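Local coordinates for GDSL-like Lipase/Acylhydrolase family protein (Neisseria meningitidis, PDB 4K7J) that probably removes O-acetyl groups from peptidoglycan, acting as a serine esterase of the SGNH (GDSL-like) hydrolase family, at residues A[145-150]-A[200-205]. Residues are numbered along the deposited sequence; the frame is centred on the assembly and turned at random.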
loop_
_atom_site.group_PDB
_atom_site.type_symbol
_atom_site.label_atom_id
_atom_site.label_comp_id
_atom_site.label_asym_id
_atom_site.label_seq_id
_atom_site.Cartn_x
_atom_site.Cartn_y
_atom_site.Cartn_z
ATOM N N SER A 145 8.911 -16.678 -15.347
ATOM C CA SER A 145 8.717 -16.316 -16.742
ATOM C C SER A 145 8.885 -14.804 -16.805
ATOM O O SER A 145 8.733 -14.121 -15.795
ATOM C CB SER A 145 7.331 -16.737 -17.238
ATOM O OG SER A 145 6.304 -16.134 -16.471
ATOM N N LYS A 146 9.188 -14.287 -17.990
ATOM C CA LYS A 146 9.456 -12.866 -18.161
ATOM C C LYS A 146 8.299 -12.000 -17.663
ATOM O O LYS A 146 7.182 -12.090 -18.175
ATOM C CB LYS A 146 9.758 -12.559 -19.631
ATOM C CG LYS A 146 10.903 -13.380 -20.206
ATOM C CD LYS A 146 11.103 -13.103 -21.688
ATOM C CE LYS A 146 12.217 -13.970 -22.257
ATOM N NZ LYS A 146 11.916 -15.422 -22.090
ATOM N N GLN A 147 8.574 -11.168 -16.659
ATOM C CA GLN A 147 7.565 -10.264 -16.123
ATOM C C GLN A 147 7.643 -8.899 -16.801
ATOM O O GLN A 147 8.657 -8.536 -17.403
ATOM C CB GLN A 147 7.766 -10.073 -14.617
ATOM C CG GLN A 147 8.052 -11.340 -13.825
ATOM C CD GLN A 147 6.799 -12.017 -13.292
ATOM O OE1 GLN A 147 5.815 -11.364 -12.931
ATOM N NE2 GLN A 147 6.836 -13.341 -13.237
ATOM N N ARG A 148 6.557 -8.150 -16.703
ATOM C CA ARG A 148 6.573 -6.741 -17.030
ATOM C C ARG A 148 7.208 -6.064 -15.831
ATOM O O ARG A 148 6.871 -6.371 -14.686
ATOM C CB ARG A 148 5.156 -6.221 -17.233
ATOM C CG ARG A 148 4.400 -6.940 -18.335
ATOM C CD ARG A 148 2.925 -6.588 -18.324
ATOM N NE ARG A 148 2.232 -7.210 -19.446
ATOM C CZ ARG A 148 0.920 -7.401 -19.497
ATOM N NH1 ARG A 148 0.158 -7.021 -18.477
ATOM N NH2 ARG A 148 0.374 -7.979 -20.564
ATOM N N VAL A 149 8.155 -5.175 -16.094
ATOM C CA VAL A 149 8.861 -4.486 -15.027
ATOM C C VAL A 149 8.827 -2.992 -15.276
ATOM O O VAL A 149 9.156 -2.524 -16.369
ATOM C CB VAL A 149 10.321 -4.963 -14.910
ATOM C CG1 VAL A 149 11.060 -4.188 -13.808
ATOM C CG2 VAL A 149 10.351 -6.447 -14.629
ATOM N N SER A 150 8.410 -2.250 -14.256
ATOM C CA SER A 150 8.473 -0.803 -14.273
ATOM C C SER A 150 9.197 -0.348 -12.999
ATOM O O SER A 150 9.102 -1.013 -11.959
ATOM C CB SER A 150 7.062 -0.214 -14.330
ATOM O OG SER A 150 6.451 -0.442 -15.589
ATOM N N ILE A 200 9.291 -0.654 -7.409
ATOM C CA ILE A 200 9.536 -1.374 -8.644
ATOM C C ILE A 200 8.366 -2.321 -8.878
ATOM O O ILE A 200 8.053 -3.151 -8.025
ATOM C CB ILE A 200 10.810 -2.213 -8.522
ATOM C CG1 ILE A 200 12.029 -1.314 -8.323
ATOM C CG2 ILE A 200 10.982 -3.113 -9.736
ATOM C CD1 ILE A 200 13.310 -2.079 -8.123
ATOM N N ASN A 201 7.710 -2.187 -10.022
ATOM C CA ASN A 201 6.522 -2.983 -10.307
ATOM C C ASN A 201 6.886 -4.204 -11.101
ATOM O O ASN A 201 7.546 -4.100 -12.130
ATOM C CB ASN A 201 5.504 -2.192 -11.113
ATOM C CG ASN A 201 4.179 -2.922 -11.239
ATOM O OD1 ASN A 201 3.801 -3.685 -10.351
ATOM N ND2 ASN A 201 3.476 -2.709 -12.350
ATOM N N ILE A 202 6.449 -5.362 -10.629
ATOM C CA ILE A 202 6.759 -6.621 -11.291
ATOM C C ILE A 202 5.457 -7.402 -11.502
ATOM O O ILE A 202 4.870 -7.902 -10.541
ATOM C CB ILE A 202 7.775 -7.420 -10.457
ATOM C CG1 ILE A 202 9.020 -6.555 -10.192
ATOM C CG2 ILE A 202 8.142 -8.737 -11.134
ATOM C CD1 ILE A 202 10.016 -7.172 -9.238
ATOM N N GLU A 203 5.013 -7.481 -12.759
ATOM C CA GLU A 203 3.697 -8.013 -13.117
ATOM C C GLU A 203 3.802 -9.197 -14.079
ATOM O O GLU A 203 4.629 -9.205 -14.993
ATOM C CB GLU A 203 2.833 -6.926 -13.781
ATOM C CG GLU A 203 2.240 -5.908 -12.841
ATOM C CD GLU A 203 1.379 -4.880 -13.552
ATOM O OE1 GLU A 203 1.346 -4.871 -14.806
ATOM O OE2 GLU A 203 0.732 -4.072 -12.851
ATOM N N ASN A 204 2.945 -10.187 -13.875
ATOM C CA ASN A 204 2.868 -11.343 -14.757
ATOM C C ASN A 204 1.985 -10.996 -15.963
ATOM O O ASN A 204 0.857 -10.527 -15.800
ATOM C CB ASN A 204 2.366 -12.559 -13.951
ATOM C CG ASN A 204 1.567 -13.560 -14.777
ATOM O OD1 ASN A 204 1.851 -13.820 -15.955
ATOM N ND2 ASN A 204 0.563 -14.154 -14.138
ATOM N N PRO A 205 2.512 -11.204 -17.180
ATOM C CA PRO A 205 1.852 -10.869 -18.454
ATOM C C PRO A 205 0.497 -11.557 -18.672
ATOM O O PRO A 205 -0.323 -11.045 -19.436
ATOM C CB PRO A 205 2.857 -11.359 -19.503
ATOM C CG PRO A 205 3.685 -12.391 -18.789
ATOM C CD PRO A 205 3.811 -11.865 -17.394
HETATM O O HOH W 1 5.519 -10.957 -10.185
#
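R148 and E203 form a hydrogen-bonded antiparallel pair: R148 N reaches E203 O at 2.8 Å, and E203 N returns a nearly straight bond to R148 O (171°). S150 and N201 repeat the pattern, N201 N lying 2.7 Å from S150 O. Between them, V149 and I202 make a non-hydrogen-bonded pair, where V149 CA lies 3.2 Å from N201 O in a CA-H...O contact.

These bonds join the edges of strands 147-155 and 195-203, neighbours in a five-stranded antiparallel sheet separate from the mixed, mostly parallel sheet of the SGNH hydrolase fold.

Apolar side chains suit the face of V149 and I202, which both pack on L187 of another sheet; V149 CG1 also meets I200 CG2. Q147 lays its aliphatic part across I202 at about a right angle, CG 3.7 Å from I202 CG2. Its chain bends (chi2 -91°), carrying OE1 over the face of the E203-N204 peptide, 3.2 Å from E203 C; one water donates to both Q147 OE1 and I202 O.

The other face is polar. E203, extended beyond CG, takes a straight bond from N201 ND2 to its OE2 (3.1 Å), met from above the carboxylate plane; the same oxygen salt-bridges R55 in strand 53-60, so this carboxylate ties the sheet to the mixed one. S150 OG hydrogen-bonds to D180 OD1 in neighbouring strand 177-183. The long, extended R148 chain brings its flat guanidinium over exposed P205, whose CA sits 3.7 Å above the centre of one face; NH1 stays 4.4 Å from E203 OE1, so any attraction is probably weak and long-range.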